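Local coordinates for protein sorbitol-6-phosphate dehydrogenase (Erwinia amylovora CFBP1430, PDB 5O3Z) that catalyses the NAD-dependent oxidation of sorbitol 6-phosphate to fructose 6-phosphate, as a sorbitol-6-phosphate 2-dehydrogenase of the short-chain dehydrogenase/reductase family, at residues E40-A43 with N44-A47; T102-L106 with T107-L111; E216-Y219 with V220-P224. All coordinates share one frame; numbering follows the deposited sequence.

Contact 1: residues E40-A43 with N44-A47; sequences ESNA and NRLA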
loop_
_atom_site.group_PDB
_atom_site.type_symbol
_atom_site.label_atom_id
_atom_site.label_comp_id
_atom_site.label_asym_id
_atom_site.label_seq_id
_atom_site.Cartn_x
_atom_site.Cartn_y
_atom_site.Cartn_z
ATOM N N GLU A 40 -9.766 11.857 36.131
ATOM C CA GLU A 40 -11.051 11.336 36.532
ATOM C C GLU A 40 -12.109 12.435 36.696
ATOM O O GLU A 40 -13.284 12.205 36.394
ATOM C CB GLU A 40 -10.941 10.576 37.834
ATOM C CG GLU A 40 -12.106 9.607 38.054
ATOM C CD GLU A 40 -12.101 8.986 39.454
ATOM O OE1 GLU A 40 -11.064 9.003 40.135
ATOM O OE2 GLU A 40 -13.144 8.453 39.884
ATOM N N SER A 41 -11.690 13.635 37.070
ATOM C CA SER A 41 -12.663 14.709 37.279
ATOM C C SER A 41 -13.192 15.181 35.899
ATOM O O SER A 41 -14.384 15.426 35.780
ATOM C CB SER A 41 -12.131 15.862 38.107
ATOM O OG SER A 41 -11.386 16.737 37.320
ATOM N N ASN A 42 -12.297 15.291 34.906
ATOM C CA ASN A 42 -12.679 15.519 33.521
ATOM C C ASN A 42 -13.618 14.463 33.047
ATOM O O ASN A 42 -14.663 14.798 32.490
ATOM C CB ASN A 42 -11.465 15.564 32.622
ATOM C CG ASN A 42 -10.727 16.842 32.745
ATOM O OD1 ASN A 42 -11.117 17.716 33.528
ATOM N ND2 ASN A 42 -9.639 16.968 32.019
ATOM N N ALA A 43 -13.293 13.194 33.250
ATOM C CA ALA A 43 -14.208 12.149 32.869
ATOM C C ALA A 43 -15.612 12.330 33.503
ATOM O O ALA A 43 -16.642 12.260 32.789
ATOM C CB ALA A 43 -13.662 10.752 33.166
ATOM N N ASN A 44 -15.650 12.523 34.826
ATOM C CA ASN A 44 -16.943 12.676 35.566
ATOM C C ASN A 44 -17.797 13.849 35.175
ATOM O O ASN A 44 -19.024 13.690 35.090
ATOM C CB ASN A 44 -16.690 12.717 37.063
ATOM C CG ASN A 44 -16.264 11.369 37.598
ATOM O OD1 ASN A 44 -16.929 10.361 37.388
ATOM N ND2 ASN A 44 -15.151 11.340 38.296
ATOM N N ARG A 45 -17.182 15.016 34.994
ATOM C CA ARG A 45 -17.892 16.227 34.587
ATOM C C ARG A 45 -18.476 16.213 33.154
ATOM O O ARG A 45 -19.548 16.802 32.880
ATOM C CB ARG A 45 -16.920 17.390 34.653
ATOM C CG ARG A 45 -17.522 18.752 34.387
ATOM C CD ARG A 45 -16.449 19.723 33.929
ATOM N NE ARG A 45 -15.138 19.224 34.365
ATOM C CZ ARG A 45 -14.503 19.558 35.482
ATOM N NH1 ARG A 45 -15.025 20.441 36.315
ATOM N NH2 ARG A 45 -13.335 18.986 35.771
ATOM N N LEU A 46 -17.746 15.590 32.219
ATOM C CA LEU A 46 -18.257 15.430 30.888
ATOM C C LEU A 46 -19.412 14.481 30.964
ATOM O O LEU A 46 -20.410 14.749 30.357
ATOM C CB LEU A 46 -17.171 14.887 29.900
ATOM C CG LEU A 46 -17.673 14.713 28.468
ATOM C CD1 LEU A 46 -17.936 16.069 27.851
ATOM C CD2 LEU A 46 -16.673 13.970 27.612
ATOM N N ALA A 47 -19.324 13.384 31.720
ATOM C CA ALA A 47 -20.454 12.499 31.868
ATOM C C ALA A 47 -21.691 13.195 32.505
ATOM O O ALA A 47 -22.826 12.821 32.226
ATOM C CB ALA A 47 -20.084 11.286 32.701
#
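Arg45 meets Asn42 because its CG lies opposite the backbone N (chi1 -174°) while the chain folds back sharply at chi3 (-21°), returning the guanidinium toward the preceding turn. Asn42 in turn has its CG beside the backbone N, and the two side chains run alongside each other in the same direction. Arg45 NH2 gives a weak hydrogen bond to Asn42 OD1 at 3.4 Å; the oxygen comes in at the edge of the guanidinium, near its plane, although the amide plane is turned 67° from it. Ser41 OG is just as near to Arg45 NH2, but at a poor bonding angle, and the hydroxyl is instead hydrogen-bonded to Asn39. One residue earlier, the Asn44 amide leans back over the preceding turn. Asn44 ND2 sits 2.8 Å from Glu40 O without good hydrogen-bond geometry, and 3.5 Å from Glu40 CG. Glu40 O is already gripped by Asn44 N at 2.9 Å, the first of four successive i to i+4 backbone bonds that end with Ala47 N on Ala43 O at 3.1 Å. The opposite side is apolar: Ala43 and Leu46 pack on Val35 of strand 32-37, and Leu46 also reaches helix 17-28. This is the opening of an amphipathic helix in the beta-alpha-beta crossover from strand 32-37 to strand 59-63, part of the Rossmann fold.

Contact 2: residues T102-L106 with T107-L111; sequences TQFRL and TDFDL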
loop_
_atom_site.group_PDB
_atom_site.type_symbol
_atom_site.label_atom_id
_atom_site.label_comp_id
_atom_site.label_asym_id
_atom_site.label_seq_id
_atom_site.Cartn_x
_atom_site.Cartn_y
_atom_site.Cartn_z
ATOM N N THR A 102 19.036 11.864 15.705
ATOM C CA THR A 102 20.331 12.061 16.388
ATOM C C THR A 102 20.206 12.764 17.785
ATOM O O THR A 102 21.176 12.790 18.528
ATOM C CB THR A 102 21.364 12.790 15.474
ATOM O OG1 THR A 102 20.753 13.954 14.896
ATOM C CG2 THR A 102 21.863 11.861 14.325
ATOM N N GLN A 103 19.033 13.321 18.119
ATOM C CA GLN A 103 18.722 13.905 19.443
ATOM C C GLN A 103 17.451 13.320 20.094
ATOM O O GLN A 103 16.967 13.876 21.104
ATOM C CB GLN A 103 18.517 15.430 19.342
ATOM C CG GLN A 103 19.602 16.217 18.631
ATOM C CD GLN A 103 19.118 17.578 18.072
ATOM O OE1 GLN A 103 18.052 18.117 18.434
ATOM N NE2 GLN A 103 19.925 18.144 17.189
ATOM N N PHE A 104 16.920 12.208 19.564
ATOM C CA PHE A 104 15.567 11.752 19.953
ATOM C C PHE A 104 15.784 10.884 21.143
ATOM O O PHE A 104 16.648 10.043 21.108
ATOM C CB PHE A 104 14.847 10.978 18.811
ATOM C CG PHE A 104 13.357 10.839 19.017
ATOM C CD1 PHE A 104 12.850 10.068 20.068
ATOM C CD2 PHE A 104 12.453 11.486 18.178
ATOM C CE1 PHE A 104 11.495 9.964 20.276
ATOM C CE2 PHE A 104 11.101 11.372 18.401
ATOM C CZ PHE A 104 10.623 10.623 19.449
ATOM N N ARG A 105 14.998 11.073 22.195
ATOM C CA ARG A 105 15.296 10.442 23.498
ATOM C C ARG A 105 14.588 9.135 23.647
ATOM O O ARG A 105 13.445 9.050 23.293
ATOM C CB ARG A 105 14.798 11.337 24.612
ATOM C CG ARG A 105 15.546 12.643 24.723
ATOM C CD ARG A 105 14.616 13.664 25.330
ATOM N NE ARG A 105 15.236 14.233 26.501
ATOM C CZ ARG A 105 14.566 14.885 27.443
ATOM N NH1 ARG A 105 13.235 15.108 27.332
ATOM N NH2 ARG A 105 15.235 15.347 28.484
ATOM N N LEU A 106 15.232 8.169 24.283
ATOM C CA LEU A 106 14.636 6.891 24.553
ATOM C C LEU A 106 13.404 6.954 25.430
ATOM O O LEU A 106 12.468 6.202 25.231
ATOM C CB LEU A 106 15.678 5.926 25.165
ATOM C CG LEU A 106 15.146 4.535 25.489
ATOM C CD1 LEU A 106 14.434 3.863 24.286
ATOM C CD2 LEU A 106 16.246 3.612 26.011
ATOM N N THR A 107 13.411 7.822 26.434
ATOM C CA THR A 107 12.236 7.978 27.295
ATOM C C THR A 107 11.001 8.314 26.495
ATOM O O THR A 107 9.951 7.699 26.719
ATOM C CB THR A 107 12.407 9.069 28.392
ATOM O OG1 THR A 107 13.024 10.242 27.843
ATOM C CG2 THR A 107 13.191 8.482 29.568
ATOM N N ASP A 108 11.156 9.218 25.536
ATOM C CA ASP A 108 10.026 9.650 24.669
ATOM C C ASP A 108 9.611 8.563 23.709
ATOM O O ASP A 108 8.417 8.363 23.461
ATOM C CB ASP A 108 10.375 10.868 23.827
ATOM C CG ASP A 108 10.466 12.148 24.624
ATOM O OD1 ASP A 108 9.855 12.267 25.703
ATOM O OD2 ASP A 108 11.157 13.040 24.153
ATOM N N PHE A 109 10.593 7.844 23.148
ATOM C CA PHE A 109 10.308 6.789 22.200
ATOM C C PHE A 109 9.522 5.740 22.944
ATOM O O PHE A 109 8.478 5.262 22.519
ATOM C CB PHE A 109 11.603 6.181 21.675
ATOM C CG PHE A 109 11.368 5.188 20.576
ATOM C CD1 PHE A 109 11.169 5.649 19.293
ATOM C CD2 PHE A 109 11.325 3.840 20.831
ATOM C CE1 PHE A 109 10.999 4.751 18.265
ATOM C CE2 PHE A 109 11.074 2.956 19.835
ATOM C CZ PHE A 109 10.888 3.414 18.559
ATOM N N ASP A 110 10.030 5.391 24.115
ATOM C CA ASP A 110 9.330 4.471 24.989
ATOM C C ASP A 110 7.912 4.886 25.379
ATOM O O ASP A 110 7.008 4.039 25.351
ATOM C CB ASP A 110 10.123 4.203 26.275
ATOM C CG ASP A 110 10.965 2.931 26.187
ATOM O OD1 ASP A 110 10.431 1.842 25.834
ATOM O OD2 ASP A 110 12.171 3.032 26.478
ATOM N N LEU A 111 7.748 6.147 25.794
ATOM C CA LEU A 111 6.438 6.673 26.163
ATOM C C LEU A 111 5.488 6.601 24.963
ATOM O O LEU A 111 4.411 6.055 25.031
ATOM C CB LEU A 111 6.598 8.111 26.661
ATOM C CG LEU A 111 5.398 8.761 27.388
ATOM C CD1 LEU A 111 4.906 7.971 28.607
ATOM C CD2 LEU A 111 5.823 10.175 27.782
#
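A methyl group of Leu106 lies against the carboxylate of Asp110: Leu106 CD1 is 3.3 Å from Asp110 OD2, the side chains slanting across each other one helical turn apart. In the backbone, Asp110 N donates to Leu106 O at 2.8 Å. Arg105 O takes two N-H groups: Phe109 N at 3.1 Å, lying in the carbonyl plane, and Asp108 N in a weak bond. Arg105 occupies the N-cap position, and its aliphatic part also meets the first turn: Arg105 CD is 3.7 Å from Asp108 OD2. The charged end stops short of a salt bridge, with Arg105 NH1 4.3 Å from the same oxygen, so any attraction there is probably modest. Phe104 closes the inner side. Its CG swings to the far side from the backbone N (chi1 -164°), which lays the ring edge against the helix start, with Phe104 CE1 3.7 Å from Phe109 N in the ring plane and 4.0 Å from Phe109 CB. Further out, Phe104 and Phe109 rest on Ser156 and Ala160 of helix 156-176, respectively. Arg125 of the second subunit hydrogen-bonds Phe104 O, and Phe121 of that subunit stacks on the Phe109 ring. The arrangement is the N-terminal start of helix 106-133 at a subunit interface, consistent with the long-helix packing by which short-chain dehydrogenases commonly associate.

Contact 3: residues E216-Y219 with V220-P224; sequences EPYY and VDKVP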
loop_
_atom_site.group_PDB
_atom_site.type_symbol
_atom_site.label_atom_id
_atom_site.label_comp_id
_atom_site.label_asym_id
_atom_site.label_seq_id
_atom_site.Cartn_x
_atom_site.Cartn_y
_atom_site.Cartn_z
ATOM N N GLU A 216 -0.771 27.338 9.481
ATOM C CA GLU A 216 -2.032 26.713 9.050
ATOM C C GLU A 216 -2.198 26.725 7.533
ATOM O O GLU A 216 -2.476 25.683 6.963
ATOM C CB GLU A 216 -3.246 27.315 9.734
ATOM C CG GLU A 216 -3.496 26.778 11.116
ATOM C CD GLU A 216 -4.848 27.227 11.640
ATOM O OE1 GLU A 216 -5.897 26.917 11.010
ATOM O OE2 GLU A 216 -4.884 27.894 12.687
ATOM N N PRO A 217 -1.987 27.883 6.879
ATOM C CA PRO A 217 -1.876 27.941 5.409
ATOM C C PRO A 217 -0.915 26.959 4.815
ATOM O O PRO A 217 -1.231 26.310 3.833
ATOM C CB PRO A 217 -1.346 29.360 5.152
ATOM C CG PRO A 217 -2.008 30.159 6.237
ATOM C CD PRO A 217 -2.046 29.248 7.463
ATOM N N TYR A 218 0.269 26.866 5.383
ATOM C CA TYR A 218 1.208 25.881 4.943
ATOM C C TYR A 218 0.624 24.441 4.932
ATOM O O TYR A 218 0.867 23.675 3.981
ATOM C CB TYR A 218 2.457 25.934 5.818
ATOM C CG TYR A 218 3.446 24.869 5.485
ATOM C CD1 TYR A 218 4.299 25.016 4.400
ATOM C CD2 TYR A 218 3.490 23.685 6.204
ATOM C CE1 TYR A 218 5.206 24.034 4.083
ATOM C CE2 TYR A 218 4.384 22.699 5.875
ATOM C CZ TYR A 218 5.244 22.892 4.833
ATOM O OH TYR A 218 6.123 21.905 4.519
ATOM N N TYR A 219 -0.126 24.047 5.964
ATOM C CA TYR A 219 -0.578 22.653 6.018
ATOM C C TYR A 219 -1.858 22.462 5.207
ATOM O O TYR A 219 -2.076 21.419 4.598
ATOM C CB TYR A 219 -0.677 22.134 7.466
ATOM C CG TYR A 219 0.680 21.772 8.083
ATOM C CD1 TYR A 219 1.467 20.748 7.534
ATOM C CD2 TYR A 219 1.174 22.456 9.200
ATOM C CE1 TYR A 219 2.689 20.413 8.077
ATOM C CE2 TYR A 219 2.401 22.121 9.767
ATOM C CZ TYR A 219 3.144 21.096 9.205
ATOM O OH TYR A 219 4.364 20.768 9.727
ATOM N N VAL A 220 -2.683 23.493 5.145
ATOM C CA VAL A 220 -3.869 23.488 4.306
ATOM C C VAL A 220 -3.532 23.217 2.852
ATOM O O VAL A 220 -4.197 22.422 2.192
ATOM C CB VAL A 220 -4.610 24.834 4.393
ATOM C CG1 VAL A 220 -5.623 24.986 3.260
ATOM C CG2 VAL A 220 -5.343 24.959 5.729
ATOM N N ASP A 221 -2.500 23.873 2.360
ATOM C CA ASP A 221 -2.173 23.821 0.957
ATOM C C ASP A 221 -1.631 22.442 0.590
ATOM O O ASP A 221 -1.636 22.081 -0.567
ATOM C CB ASP A 221 -1.238 25.013 0.593
ATOM C CG ASP A 221 -0.327 24.745 -0.587
ATOM O OD1 ASP A 221 0.762 24.150 -0.382
ATOM O OD2 ASP A 221 -0.648 25.184 -1.706
ATOM N N LYS A 222 -1.220 21.648 1.572
ATOM C CA LYS A 222 -0.912 20.250 1.306
ATOM C C LYS A 222 -2.137 19.379 1.085
ATOM O O LYS A 222 -1.995 18.304 0.537
ATOM C CB LYS A 222 -0.021 19.666 2.417
ATOM C CG LYS A 222 1.432 20.132 2.356
ATOM C CD LYS A 222 2.218 19.622 3.569
ATOM C CE LYS A 222 3.029 18.370 3.268
ATOM N NZ LYS A 222 4.312 18.740 2.602
ATOM N N VAL A 223 -3.330 19.806 1.483
ATOM C CA VAL A 223 -4.504 18.954 1.391
ATOM C C VAL A 223 -5.204 19.216 0.037
ATOM O O VAL A 223 -5.481 20.341 -0.272
ATOM C CB VAL A 223 -5.462 19.243 2.565
ATOM C CG1 VAL A 223 -6.646 18.248 2.596
ATOM C CG2 VAL A 223 -4.713 19.170 3.887
ATOM N N PRO A 224 -5.514 18.193 -0.763
ATOM C CA PRO A 224 -6.287 18.535 -1.980
ATOM C C PRO A 224 -7.616 19.291 -1.683
ATOM O O PRO A 224 -7.847 20.359 -2.278
ATOM C CB PRO A 224 -6.521 17.194 -2.608
ATOM C CG PRO A 224 -5.250 16.486 -2.300
ATOM C CD PRO A 224 -4.926 16.840 -0.879
#
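The last turn of helix 215-220 runs directly into a type I beta turn, Val220 to Val223, so that Val220 serves both elements. This region follows strand 182-188, where short-chain dehydrogenases commonly carry the helices and loops that fold over the substrate; a similar role is possible here. Val220 N bonds to Glu216 O at 2.9 Å, nearly straight along the carbonyl direction, and Val220 CG2 presses on the same oxygen. Asp221 N follows on Pro217 O at 3.1 Å. The next step no longer keeps the pattern: Lys222 N turns to Tyr219 O in a weak bond of 3.2 Å. Val223 N then bonds to Val220 O at 2.8 Å and closes the turn. Tyr218 O is buried there with no partner in the model, while Lys222 CG passes 3.9 Å from it. Glu216 OE2 is hydrogen-bonded to Gln198. The edge of the Tyr218 ring meets the face of Tyr219: Tyr218 CD2 stands 3.7 Å above the Tyr219 ring, over its centre. Both side chains also touch Leu208 of helix 201-208. Lys222 runs alongside this pair, pointing the same way, its CG beside the backbone N (chi1 -75°). Bends at chi3 (98°) and chi4 (81°) then shape its outer half: Lys222 CD lies 4.2 Å from Tyr219 CD1, and Lys222 NZ stops 4.1 Å from Tyr218 OH.

Overall arrangement
All three contacts are local, and each sits at the end of a helix: contacts 1 and 2 at the start, contact 3 at the finish. None touches another; their centres stand about 31 Å (1 and 2), 35 Å (1 and 3) and 29 Å (2 and 3) apart. Contact 1, partly buried, belongs to a crossover against the central sheet and meets no other subunit. Contact 2 is also partly buried, but a second subunit supplies aromatic and arginine partners. Contact 3 is a surface contact, with its last residues packing on a third subunit. Amide and guanidinium chemistry marks the first, phenylalanine packing and first-turn backbone bonds the second, tyrosines beside a lysine the third.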